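Local coordinates for multidrug resistance protein (Vibrio cholerae, PDB 1YC9), which probably forms the outer membrane channel of a multidrug efflux system and could be involved in resistance to puromycin, acriflavine and tetraphenylarsonium chloride, at residues Phe72-Ala77 / Leu106-Asp111; Ala80-Val85 / Trp98-Thr103; Thr126-Ala131 / Arg266-Ala271; Ala260-Ala265 / Ala343-Thr348. The protein carries 1 engineered substitution. All coordinates share one frame; numbering follows the deposited sequence. Where two conformers were deposited one is given.

Overall arrangement
The four contacts sample the two architectural parts of a trimeric outer membrane channel. Contacts 1 and 2 join the same pair of antiparallel strands, 73-84 and 98-111, with centres about 24 Å apart, and both lie at the surface and border the second subunit. Contacts 3 and 4 belong to the helical part and share helix 260-281, which meets helix 117-183 in one and helix 326-391 in the other; their centres are about 11 Å apart. Chemistry follows place. The strands are held by backbone hydrogen bonds with aromatic and aliphatic packing added, the partly buried contact 3 by a salt bridge and an indole, and the surface contact 4 by van der Waals touches and a water.

Contact 1 (Phe72-Ala77 / Leu106-Asp111); sequences FDLGLA and LNFQYD
Phe72 and Phe108 touch across the segments, CE1 of Phe108 lying 3.4 Å from CB of Phe72. The ring planes are inclined at 46°. Phe108 has its CG swung anti to the backbone N (chi1 167°), which lays the ring toward Phe72, on the face it shares with Leu74; there Leu74 meets it as well, CD2 coming in at the ring edge, 3.6 Å from Phe108 CD1. The CB of Phe72 also rests against Tyr110 CB at 3.8 Å.

Behind these side chains stands a regular antiparallel ladder. Asp73 with Gln109 and Gly75 with Asn107 are hydrogen-bonded pairs, each closed by two N-H···O bonds; Asp73 N lies 2.9 Å from Gln109 O, for example. Leu74 and Phe108 form the non-hydrogen-bonded pair between them, where a CA-H···O contact brings Leu74 CA to 3.2 Å from Asn107 O. On the face of Asp73 and Gln109, a water donates to Asp73 OD1 and, weakly, to Gln109 O. The other carboxylate oxygen of Asp73 makes a salt bridge with Arg326 of the second subunit, and residues 74 to 77 pair with a strand of that same chain.

Leu106, on the face of Leu74 and Phe108, touches a bound octyl glucoside, consistent with an apolar, membrane-facing side. An amphipathic antiparallel hairpin extended across subunit borders is the arrangement of the trimeric beta barrel of outer membrane factors.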
loop_
_atom_site.group_PDB
_atom_site.type_symbol
_atom_site.label_atom_id
_atom_site.label_comp_id
_atom_site.label_asym_id
_atom_site.label_seq_id
_atom_site.Cartn_x
_atom_site.Cartn_y
_atom_site.Cartn_z
ATOM N N PHE A 72 9.149 40.362 -4.667
ATOM C CA PHE A 72 9.273 41.107 -3.419
ATOM C C PHE A 72 7.970 40.971 -2.558
ATOM O O PHE A 72 6.939 40.518 -3.047
ATOM C CB PHE A 72 9.703 42.528 -3.617
ATOM C CG PHE A 72 8.883 43.322 -4.582
ATOM C CD1 PHE A 72 7.586 43.644 -4.311
ATOM C CD2 PHE A 72 9.451 43.806 -5.717
ATOM C CE1 PHE A 72 6.844 44.431 -5.170
ATOM C CE2 PHE A 72 8.742 44.580 -6.564
ATOM C CZ PHE A 72 7.441 44.897 -6.321
ATOM N N ASP A 73 8.084 41.327 -1.285
ATOM C CA ASP A 73 7.011 41.235 -0.276
ATOM C C ASP A 73 6.827 42.596 0.338
ATOM O O ASP A 73 7.812 43.322 0.626
ATOM C CB ASP A 73 7.418 40.267 0.828
ATOM C CG ASP A 73 6.982 38.872 0.550
ATOM O OD1 ASP A 73 7.475 38.333 -0.423
ATOM O OD2 ASP A 73 6.109 38.246 1.190
ATOM N N LEU A 74 5.581 42.988 0.581
ATOM C CA LEU A 74 5.259 44.267 1.100
ATOM C C LEU A 74 4.215 43.961 2.238
ATOM O O LEU A 74 3.357 43.095 2.106
ATOM C CB LEU A 74 4.547 45.131 0.066
ATOM C CG LEU A 74 5.451 45.659 -1.080
ATOM C CD1 LEU A 74 4.663 46.128 -2.361
ATOM C CD2 LEU A 74 6.271 46.797 -0.446
ATOM N N GLY A 75 4.360 44.717 3.295
ATOM C CA GLY A 75 3.489 44.596 4.457
ATOM C C GLY A 75 3.369 45.883 5.221
ATOM O O GLY A 75 4.174 46.777 5.075
ATOM N N LEU A 76 2.277 46.034 6.001
ATOM C CA LEU A 76 2.105 47.187 6.832
ATOM C C LEU A 76 2.230 46.706 8.275
ATOM O O LEU A 76 1.704 45.655 8.589
ATOM C CB LEU A 76 0.719 47.777 6.627
ATOM C CG LEU A 76 0.223 48.905 7.518
ATOM C CD1 LEU A 76 -1.043 49.488 6.931
ATOM C CD2 LEU A 76 -0.133 48.342 8.977
ATOM N N ALA A 77 2.965 47.460 9.060
ATOM C CA ALA A 77 3.232 47.162 10.467
ATOM C C ALA A 77 2.867 48.377 11.285
ATOM O O ALA A 77 3.108 49.498 10.897
ATOM C CB ALA A 77 4.629 46.835 10.643
ATOM N N LEU A 106 5.471 50.931 6.342
ATOM C CA LEU A 106 5.355 50.062 5.203
ATOM C C LEU A 106 6.724 49.376 5.097
ATOM O O LEU A 106 7.724 50.054 5.141
ATOM C CB LEU A 106 5.077 50.940 3.970
ATOM C CG LEU A 106 4.898 50.220 2.643
ATOM C CD1 LEU A 106 3.780 49.251 2.682
ATOM C CD2 LEU A 106 4.637 51.295 1.570
ATOM N N ASN A 107 6.737 48.058 4.976
ATOM C CA ASN A 107 7.943 47.271 5.034
ATOM C C ASN A 107 8.029 46.495 3.710
ATOM O O ASN A 107 7.014 46.028 3.166
ATOM C CB ASN A 107 7.842 46.235 6.159
ATOM C CG ASN A 107 7.827 46.843 7.556
ATOM O OD1 ASN A 107 7.818 48.051 7.742
ATOM N ND2 ASN A 107 7.796 45.964 8.575
ATOM N N PHE A 108 9.262 46.272 3.262
ATOM C CA PHE A 108 9.545 45.703 1.988
ATOM C C PHE A 108 10.735 44.763 2.144
ATOM O O PHE A 108 11.707 45.099 2.815
ATOM C CB PHE A 108 9.912 46.800 1.051
ATOM C CG PHE A 108 10.522 46.325 -0.231
ATOM C CD1 PHE A 108 9.728 46.120 -1.346
ATOM C CD2 PHE A 108 11.889 46.119 -0.330
ATOM C CE1 PHE A 108 10.295 45.725 -2.545
ATOM C CE2 PHE A 108 12.449 45.691 -1.526
ATOM C CZ PHE A 108 11.649 45.510 -2.624
ATOM N N GLN A 109 10.652 43.609 1.524
ATOM C CA GLN A 109 11.789 42.682 1.461
ATOM C C GLN A 109 11.875 42.029 0.086
ATOM O O GLN A 109 10.865 41.690 -0.506
ATOM C CB GLN A 109 11.670 41.642 2.549
ATOM C CG GLN A 109 12.856 40.724 2.684
ATOM C CD GLN A 109 12.972 40.294 4.145
ATOM O OE1 GLN A 109 13.798 40.832 4.893
ATOM N NE2 GLN A 109 12.063 39.441 4.574
ATOM N N TYR A 110 13.107 41.866 -0.422
ATOM C CA TYR A 110 13.381 41.248 -1.730
ATOM C C TYR A 110 14.726 40.472 -1.589
ATOM O O TYR A 110 15.721 40.976 -1.048
ATOM C CB TYR A 110 13.468 42.299 -2.882
ATOM C CG TYR A 110 13.824 41.640 -4.173
ATOM C CD1 TYR A 110 12.989 40.693 -4.728
ATOM C CD2 TYR A 110 15.072 41.872 -4.801
ATOM C CE1 TYR A 110 13.281 40.082 -5.894
ATOM C CE2 TYR A 110 15.397 41.239 -5.960
ATOM C CZ TYR A 110 14.567 40.360 -6.501
ATOM O OH TYR A 110 14.901 39.662 -7.605
ATOM N N ASP A 111 14.691 39.235 -2.010
ATOM C CA ASP A 111 15.853 38.374 -2.094
ATOM C C ASP A 111 16.466 38.496 -3.490
ATOM O O ASP A 111 15.824 38.104 -4.483
ATOM C CB ASP A 111 15.340 36.958 -1.823
ATOM C CG ASP A 111 16.403 35.990 -1.411
ATOM O OD1 ASP A 111 17.576 36.369 -1.420
ATOM O OD2 ASP A 111 16.134 34.791 -1.109
HETATM O O HOH W 1 10.630 38.757 0.026
#

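Contact 2 (Ala80-Val85 / Trp98-Thr103); sequences ATESKV and WNDYGT
Near the turn of the barrel hairpin, Lys84 packs on the indole of Trp98. Lys84 CB sits over one face, 3.5 Å from the centroid of the five-membered ring and 11° off its normal, a CH-pi contact with the two side chains crossing at about a right angle. CG of Glu82 approaches the benzene half of the same indole, 3.9 Å from Trp98 CE3, and its carboxylate lies nearly coplanar with the ring. A bend at chi2 (75°) folds that carboxylate over the neighbouring backbone, where OE1 comes to 3.3 Å from Asp100 CB. The nearby carboxylate of Asp100 has a partner elsewhere, the amide of Leu300.

On the sheet face of Thr81, Ser83 and Tyr101, Ser83 CB lies 3.8 Å from Tyr101 CE1, and Thr81 O reaches the ring edge in its plane. A water hydrogen-bonds with the phenol oxygen of Tyr101, lies 2.7 Å from Ser83 O and can bridge the two. Two hydrogen-bonded pairs, Thr81 with Tyr101 and Ser83 with Asn99, supply four backbone bonds, among them Tyr101 N to Thr81 O at 2.8 Å.

Glu82, Ser83 and Lys84 pair in an antiparallel ladder with a strand of the second subunit; Lys84 NZ bridges to Asp309 of that subunit, and Tyr101 packs on Tyr89 of the third. Strand pairing continued across subunits characterises the jointly built beta barrel of outer membrane factors.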
loop_
_atom_site.group_PDB
_atom_site.type_symbol
_atom_site.label_atom_id
_atom_site.label_comp_id
_atom_site.label_asym_id
_atom_site.label_seq_id
_atom_site.Cartn_x
_atom_site.Cartn_y
_atom_site.Cartn_z
ATOM N N ALA A 80 1.831 50.193 19.176
ATOM C CA ALA A 80 1.749 51.219 20.177
ATOM C C ALA A 80 2.213 50.528 21.444
ATOM O O ALA A 80 1.775 49.428 21.702
ATOM C CB ALA A 80 0.299 51.718 20.387
ATOM N N THR A 81 3.107 51.173 22.136
ATOM C CA THR A 81 3.816 50.579 23.258
ATOM C C THR A 81 3.920 51.547 24.372
ATOM O O THR A 81 4.310 52.662 24.194
ATOM C CB THR A 81 5.251 50.208 22.786
ATOM O OG1 THR A 81 5.161 49.369 21.640
ATOM C CG2 THR A 81 5.941 49.305 23.799
ATOM N N GLU A 82 3.652 51.061 25.599
ATOM C CA GLU A 82 3.994 51.757 26.795
ATOM C C GLU A 82 5.266 51.085 27.328
ATOM O O GLU A 82 5.305 49.896 27.474
ATOM C CB GLU A 82 2.901 51.651 27.882
ATOM C CG GLU A 82 3.058 52.681 28.983
ATOM C CD GLU A 82 2.632 54.097 28.565
ATOM O OE1 GLU A 82 2.111 54.239 27.482
ATOM O OE2 GLU A 82 2.865 55.053 29.316
ATOM N N SER A 83 6.283 51.883 27.514
ATOM C CA SER A 83 7.636 51.378 27.788
ATOM C C SER A 83 8.348 52.237 28.814
ATOM O O SER A 83 8.311 53.468 28.782
ATOM C CB SER A 83 8.407 51.387 26.468
ATOM O OG SER A 83 9.810 51.344 26.657
ATOM N N LYS A 84 9.087 51.558 29.700
ATOM C CA LYS A 84 9.964 52.150 30.666
ATOM C C LYS A 84 11.356 51.611 30.333
ATOM O O LYS A 84 11.501 50.407 30.225
ATOM C CB LYS A 84 9.665 51.722 32.068
ATOM C CG LYS A 84 10.435 52.547 33.032
ATOM C CD LYS A 84 11.227 51.797 33.951
ATOM C CE LYS A 84 11.966 52.744 34.948
ATOM N NZ LYS A 84 13.399 52.397 34.919
ATOM N N VAL A 85 12.278 52.511 30.097
ATOM C CA VAL A 85 13.682 52.145 29.769
ATOM C C VAL A 85 14.458 52.092 31.077
ATOM O O VAL A 85 14.256 52.916 31.997
ATOM C CB VAL A 85 14.255 53.196 28.803
ATOM C CG1 VAL A 85 15.729 52.966 28.458
ATOM C CG2 VAL A 85 13.435 53.165 27.531
ATOM N N TRP A 98 7.336 55.582 32.504
ATOM C CA TRP A 98 6.628 54.810 31.507
ATOM C C TRP A 98 6.108 55.810 30.505
ATOM O O TRP A 98 5.433 56.792 30.899
ATOM C CB TRP A 98 5.467 53.979 32.091
ATOM C CG TRP A 98 6.013 52.816 32.808
ATOM C CD1 TRP A 98 6.605 52.860 34.020
ATOM C CD2 TRP A 98 6.012 51.482 32.399
ATOM N NE1 TRP A 98 6.995 51.604 34.380
ATOM C CE2 TRP A 98 6.608 50.729 33.419
ATOM C CE3 TRP A 98 5.506 50.796 31.311
ATOM C CZ2 TRP A 98 6.817 49.389 33.304
ATOM C CZ3 TRP A 98 5.686 49.442 31.223
ATOM C CH2 TRP A 98 6.320 48.752 32.236
ATOM N N ASN A 99 6.435 55.599 29.239
ATOM C CA ASN A 99 5.963 56.481 28.159
ATOM C C ASN A 99 5.363 55.736 27.011
ATOM O O ASN A 99 5.597 54.614 26.843
ATOM C CB ASN A 99 7.109 57.376 27.705
ATOM C CG ASN A 99 7.667 58.211 28.840
ATOM O OD1 ASN A 99 8.692 57.867 29.438
ATOM N ND2 ASN A 99 7.005 59.328 29.143
ATOM N N ASP A 100 4.493 56.404 26.221
ATOM C CA ASP A 100 3.871 55.791 25.098
ATOM C C ASP A 100 4.661 56.122 23.782
ATOM O O ASP A 100 5.176 57.228 23.623
ATOM C CB ASP A 100 2.425 56.281 24.942
ATOM C CG ASP A 100 2.293 57.736 24.861
ATOM O OD1 ASP A 100 2.787 58.490 25.739
ATOM O OD2 ASP A 100 1.576 58.252 23.915
ATOM N N TYR A 101 4.723 55.115 22.945
ATOM C CA TYR A 101 5.440 55.171 21.645
ATOM C C TYR A 101 4.549 54.615 20.615
ATOM O O TYR A 101 3.749 53.698 20.859
ATOM C CB TYR A 101 6.671 54.312 21.741
ATOM C CG TYR A 101 7.671 54.788 22.739
ATOM C CD1 TYR A 101 7.597 54.400 24.069
ATOM C CD2 TYR A 101 8.774 55.516 22.356
ATOM C CE1 TYR A 101 8.500 54.862 24.975
ATOM C CE2 TYR A 101 9.740 55.942 23.255
ATOM C CZ TYR A 101 9.604 55.609 24.595
ATOM O OH TYR A 101 10.580 56.005 25.500
ATOM N N GLY A 102 4.688 55.058 19.353
ATOM C CA GLY A 102 3.938 54.415 18.340
ATOM C C GLY A 102 4.806 54.312 17.060
ATOM O O GLY A 102 5.786 55.084 16.908
ATOM N N THR A 103 4.443 53.353 16.253
ATOM C CA THR A 103 5.036 53.231 14.916
ATOM C C THR A 103 3.993 52.856 13.903
ATOM O O THR A 103 2.932 52.220 14.210
ATOM C CB THR A 103 6.149 52.183 14.875
ATOM O OG1 THR A 103 5.629 50.843 14.976
ATOM C CG2 THR A 103 7.138 52.321 15.944
HETATM O O HOH W 2 5.489 51.248 19.522
HETATM O O HOH W 3 10.152 55.375 28.088
#

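Contact 3 (Thr126-Ala131 / Arg266-Ala271); sequences TSELAA and RWRAEA
The indole of Trp267 and the guanidinium of Arg268 each receive an alanine methyl on one face. Ala130 CB stands over the indole, 3.4 Å from the centroid of the five-membered ring and only 3° off its normal, a nearly vertical CH-pi contact. Ala131 CB lies over the centre of the guanidinium, 3.8 Å above its plane. Glu128 OE1 takes the edge of that group, accepting from NE at 2.8 Å through its syn lone pair, with carboxylate and guanidinium planes turned 34° apart. This is a salt bridge resting on a single N-H, and the arginine's NH2 continues the charge network by bridging to Glu135.

The bends in both chains bring the charges together: Glu128 folds back at chi2 (-74°) and meets the arginine at about a right angle. Its second oxygen, OE2, accepts from a water. The same water lies 2.7 Å from Arg268 O, to which it also donates, thereby linking the carboxylate to the opposite helix a second time. Ser127 completes the contact near the benzene half of the indole, its OG 3.6 Å from Trp267 CE3. That hydroxyl is hydrogen-bonded within its own helix to Val123 O. Close by, Ser127 CB and Ala271 CB meet at 3.9 Å, so small residues let the axes of 126-131 and 266-271 approach to 7.9 Å.

Antiparallel helix packing of this kind builds the alpha-helical barrel of outer membrane factors. Helix 117-183 turns Leu129 away to pack on helix 47-67, whereas helix 260-281 lays Ala269 against helix 326-391, placing the contact midway in a row of neighbouring helices.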
loop_
_atom_site.group_PDB
_atom_site.type_symbol
_atom_site.label_atom_id
_atom_site.label_comp_id
_atom_site.label_asym_id
_atom_site.label_seq_id
_atom_site.Cartn_x
_atom_site.Cartn_y
_atom_site.Cartn_z
ATOM N N THR A 126 7.474 24.002 -10.558
ATOM C CA THR A 126 6.764 23.915 -11.815
ATOM C C THR A 126 6.939 22.536 -12.462
ATOM O O THR A 126 6.064 22.074 -13.184
ATOM C CB THR A 126 7.209 24.997 -12.794
ATOM O OG1 THR A 126 8.607 24.890 -13.051
ATOM C CG2 THR A 126 7.038 26.350 -12.194
ATOM N N SER A 127 8.096 21.886 -12.193
ATOM C CA SER A 127 8.332 20.536 -12.634
ATOM C C SER A 127 7.415 19.604 -11.885
ATOM O O SER A 127 6.895 18.666 -12.476
ATOM C CB SER A 127 9.807 20.146 -12.439
ATOM O OG SER A 127 10.613 20.962 -13.233
ATOM N N GLU A 128 7.202 19.849 -10.594
ATOM C CA GLU A 128 6.228 19.082 -9.833
ATOM C C GLU A 128 4.836 19.280 -10.349
ATOM O O GLU A 128 4.023 18.359 -10.406
ATOM C CB GLU A 128 6.241 19.422 -8.326
ATOM C CG GLU A 128 7.533 18.904 -7.694
ATOM C CD GLU A 128 7.604 17.382 -7.507
ATOM O OE1 GLU A 128 6.598 16.643 -7.829
ATOM O OE2 GLU A 128 8.706 16.928 -7.024
ATOM N N LEU A 129 4.558 20.495 -10.754
ATOM C CA LEU A 129 3.231 20.731 -11.331
ATOM C C LEU A 129 3.071 19.957 -12.641
ATOM O O LEU A 129 2.029 19.386 -12.919
ATOM C CB LEU A 129 3.007 22.225 -11.526
ATOM C CG LEU A 129 1.708 22.605 -12.256
ATOM C CD1 LEU A 129 0.507 22.047 -11.510
ATOM C CD2 LEU A 129 1.600 24.118 -12.403
ATOM N N ALA A 130 4.090 19.959 -13.474
ATOM C CA ALA A 130 4.023 19.189 -14.715
ATOM C C ALA A 130 3.844 17.712 -14.442
ATOM O O ALA A 130 3.127 17.007 -15.155
ATOM C CB ALA A 130 5.273 19.434 -15.631
ATOM N N ALA A 131 4.476 17.228 -13.380
ATOM C CA ALA A 131 4.276 15.856 -12.983
ATOM C C ALA A 131 2.839 15.642 -12.508
ATOM O O ALA A 131 2.220 14.616 -12.856
ATOM C CB ALA A 131 5.291 15.442 -11.916
ATOM N N ARG A 266 9.803 11.536 -15.058
ATOM C CA ARG A 266 10.753 12.431 -15.710
ATOM C C ARG A 266 10.819 13.785 -15.005
ATOM O O ARG A 266 11.890 14.231 -14.595
ATOM C CB ARG A 266 10.385 12.624 -17.182
ATOM C CG ARG A 266 11.311 13.562 -17.936
ATOM C CD ARG A 266 11.701 13.072 -19.321
ATOM N N TRP A 267 9.665 14.429 -14.869
ATOM C CA TRP A 267 9.586 15.755 -14.318
ATOM C C TRP A 267 10.033 15.752 -12.829
ATOM O O TRP A 267 10.580 16.730 -12.358
ATOM C CB TRP A 267 8.151 16.295 -14.417
ATOM C CG TRP A 267 7.844 16.820 -15.731
ATOM C CD1 TRP A 267 6.941 16.327 -16.625
ATOM C CD2 TRP A 267 8.461 17.948 -16.356
ATOM N NE1 TRP A 267 6.949 17.087 -17.773
ATOM C CE2 TRP A 267 7.871 18.093 -17.638
ATOM C CE3 TRP A 267 9.427 18.868 -15.953
ATOM C CZ2 TRP A 267 8.201 19.147 -18.501
ATOM C CZ3 TRP A 267 9.763 19.929 -16.822
ATOM C CH2 TRP A 267 9.163 20.033 -18.088
ATOM N N ARG A 268 9.782 14.673 -12.118
ATOM C CA ARG A 268 10.134 14.619 -10.706
ATOM C C ARG A 268 11.631 14.488 -10.555
ATOM O O ARG A 268 12.222 15.097 -9.622
ATOM C CB ARG A 268 9.409 13.521 -9.993
ATOM C CG ARG A 268 7.969 13.862 -9.749
ATOM C CD ARG A 268 7.406 13.268 -8.539
ATOM N NE ARG A 268 6.123 13.928 -8.348
ATOM C CZ ARG A 268 4.972 13.423 -8.705
ATOM N NH1 ARG A 268 3.854 14.140 -8.494
ATOM N NH2 ARG A 268 4.915 12.211 -9.283
ATOM N N ALA A 269 12.252 13.793 -11.491
ATOM C CA ALA A 269 13.719 13.733 -11.548
ATOM C C ALA A 269 14.342 15.115 -11.886
ATOM O O ALA A 269 15.296 15.563 -11.268
ATOM C CB ALA A 269 14.192 12.654 -12.483
ATOM N N GLU A 270 13.715 15.862 -12.818
ATOM C CA GLU A 270 14.073 17.265 -13.011
ATOM C C GLU A 270 13.963 18.144 -11.753
ATOM O O GLU A 270 14.857 18.918 -11.480
ATOM C CB GLU A 270 13.238 17.895 -14.142
ATOM C CG GLU A 270 13.753 19.287 -14.518
ATOM C CD GLU A 270 15.238 19.293 -14.811
ATOM O OE1 GLU A 270 15.609 18.501 -15.698
ATOM O OE2 GLU A 270 16.020 20.041 -14.134
ATOM N N ALA A 271 12.863 18.010 -11.016
ATOM C CA ALA A 271 12.620 18.758 -9.801
ATOM C C ALA A 271 13.715 18.453 -8.776
ATOM O O ALA A 271 14.332 19.378 -8.221
ATOM C CB ALA A 271 11.271 18.390 -9.244
HETATM O O HOH W 4 10.931 15.292 -7.239
#

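Contact 4 (Ala260-Ala265 / Ala343-Thr348); sequences ADITAA and AQYNGT
Ile262 and Tyr345 meet obliquely: the CG2 branch of the isoleucine lies 3.7 Å from Tyr345 CE1. The tyrosine has CG anti to its own N (chi1 169°), which carries the ring to the backbone of 260-265, where Ile262 O stands at its edge, in the ring plane. At the base of the tyrosine, Ala265 points at the partner helix, its CB 3.8 Å from Tyr345 CA.

Thr348 lies alongside both Ile262 and Asp261, pointing the opposite way to each. Its methyl CG2 does the touching, 3.7 Å from Ile262 CG1 and 3.5 Å from Asp261 OD1. The hydroxyl is turned back on its own helix, where OG1 donates to Gln344 O at 2.8 Å. That carbonyl also takes the amide N of Thr348, the two donors arriving from opposite faces of its plane, so the threonine presents its methyl rather than its hydroxyl to Ile262.

No direct hydrogen bond links the two segments. A water does so instead, donating to Asp261 OD1 and to Thr348 O, while the carboxylate also makes a salt bridge with Arg259.

The axes of segments 260-265 and 343-348 run antiparallel, 9.0 Å apart at closest approach, a packing that helps build the alpha-helical barrel of outer membrane factors. Helix 260-281 packs on helix 117-183 through Ala264, which meets Ala134 and Glu135. Beyond helix 326-391 lies the third subunit, whose Met51 touches Ala343 and Gln344.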
loop_
_atom_site.group_PDB
_atom_site.type_symbol
_atom_site.label_atom_id
_atom_site.label_comp_id
_atom_site.label_asym_id
_atom_site.label_seq_id
_atom_site.Cartn_x
_atom_site.Cartn_y
_atom_site.Cartn_z
ATOM N N ALA A 260 1.847 8.627 -19.092
ATOM C CA ALA A 260 1.865 9.732 -18.142
ATOM C C ALA A 260 2.732 9.406 -16.910
ATOM O O ALA A 260 3.340 10.295 -16.348
ATOM C CB ALA A 260 0.439 10.097 -17.717
ATOM N N ASP A 261 2.820 8.149 -16.498
ATOM C CA ASP A 261 3.696 7.762 -15.357
ATOM C C ASP A 261 5.175 8.010 -15.644
ATOM O O ASP A 261 5.929 8.488 -14.781
ATOM C CB ASP A 261 3.447 6.326 -14.878
ATOM C CG ASP A 261 3.688 5.246 -15.965
ATOM O OD1 ASP A 261 3.902 4.055 -15.619
ATOM O OD2 ASP A 261 3.701 5.460 -17.208
ATOM N N ILE A 262 5.614 7.704 -16.869
ATOM C CA ILE A 262 6.981 7.995 -17.275
ATOM C C ILE A 262 7.186 9.510 -17.323
ATOM O O ILE A 262 8.203 10.017 -16.855
ATOM C CB ILE A 262 7.317 7.370 -18.656
ATOM C CG1 ILE A 262 7.306 5.851 -18.539
ATOM C CG2 ILE A 262 8.638 7.868 -19.182
ATOM C CD1 ILE A 262 7.417 5.109 -19.857
ATOM N N THR A 263 6.241 10.250 -17.901
ATOM C CA THR A 263 6.363 11.689 -17.952
ATOM C C THR A 263 6.481 12.273 -16.539
ATOM O O THR A 263 7.315 13.115 -16.286
ATOM C CB THR A 263 5.166 12.244 -18.649
ATOM O OG1 THR A 263 5.188 11.740 -19.990
ATOM C CG2 THR A 263 5.238 13.753 -18.728
ATOM N N ALA A 264 5.617 11.824 -15.642
ATOM C CA ALA A 264 5.610 12.350 -14.274
ATOM C C ALA A 264 6.935 12.075 -13.609
ATOM O O ALA A 264 7.509 12.965 -12.998
ATOM C CB ALA A 264 4.483 11.776 -13.509
ATOM N N ALA A 265 7.443 10.858 -13.767
ATOM C CA ALA A 265 8.721 10.517 -13.144
ATOM C C ALA A 265 9.864 11.291 -13.753
ATOM O O ALA A 265 10.796 11.673 -13.036
ATOM C CB ALA A 265 8.988 9.007 -13.218
ATOM N N ALA A 343 16.292 6.715 -10.340
ATOM C CA ALA A 343 16.072 5.287 -10.255
ATOM C C ALA A 343 14.594 5.007 -10.414
ATOM O O ALA A 343 14.220 4.017 -11.071
ATOM C CB ALA A 343 16.582 4.720 -8.913
ATOM N N GLN A 344 13.759 5.864 -9.817
ATOM C CA GLN A 344 12.326 5.751 -9.955
ATOM C C GLN A 344 11.894 5.882 -11.423
ATOM O O GLN A 344 11.036 5.113 -11.881
ATOM C CB GLN A 344 11.577 6.714 -9.061
ATOM C CG GLN A 344 11.551 6.292 -7.599
ATOM C CD GLN A 344 11.051 7.396 -6.669
ATOM O OE1 GLN A 344 11.292 8.581 -6.927
ATOM N NE2 GLN A 344 10.413 7.010 -5.551
ATOM N N TYR A 345 12.493 6.825 -12.134
ATOM C CA TYR A 345 12.215 7.001 -13.560
ATOM C C TYR A 345 12.606 5.703 -14.309
ATOM O O TYR A 345 11.821 5.174 -15.122
ATOM C CB TYR A 345 12.976 8.217 -14.104
ATOM C CG TYR A 345 12.960 8.337 -15.600
ATOM C CD1 TYR A 345 11.844 8.864 -16.258
ATOM C CD2 TYR A 345 14.016 7.864 -16.369
ATOM C CE1 TYR A 345 11.801 8.931 -17.643
ATOM C CE2 TYR A 345 13.990 7.939 -17.754
ATOM C CZ TYR A 345 12.881 8.494 -18.378
ATOM O OH TYR A 345 12.832 8.583 -19.745
ATOM N N ASN A 346 13.814 5.203 -14.036
ATOM C CA ASN A 346 14.328 4.017 -14.684
ATOM C C ASN A 346 13.424 2.846 -14.427
ATOM O O ASN A 346 13.089 2.114 -15.360
ATOM C CB ASN A 346 15.796 3.750 -14.304
ATOM C CG ASN A 346 16.789 4.769 -14.997
ATOM O OD1 ASN A 346 16.479 5.341 -16.027
ATOM N ND2 ASN A 346 17.978 4.946 -14.426
ATOM N N GLY A 347 12.954 2.694 -13.175
ATOM C CA GLY A 347 12.075 1.636 -12.802
ATOM C C GLY A 347 10.779 1.724 -13.578
ATOM O O GLY A 347 10.161 0.692 -13.902
ATOM N N THR A 348 10.309 2.953 -13.777
ATOM C CA THR A 348 9.036 3.181 -14.455
ATOM C C THR A 348 9.171 2.786 -15.904
ATOM O O THR A 348 8.263 2.142 -16.405
ATOM C CB THR A 348 8.621 4.643 -14.320
ATOM O OG1 THR A 348 8.396 4.946 -12.927
ATOM C CG2 THR A 348 7.265 4.889 -14.937
HETATM O O HOH W 5 5.404 1.833 -14.990
#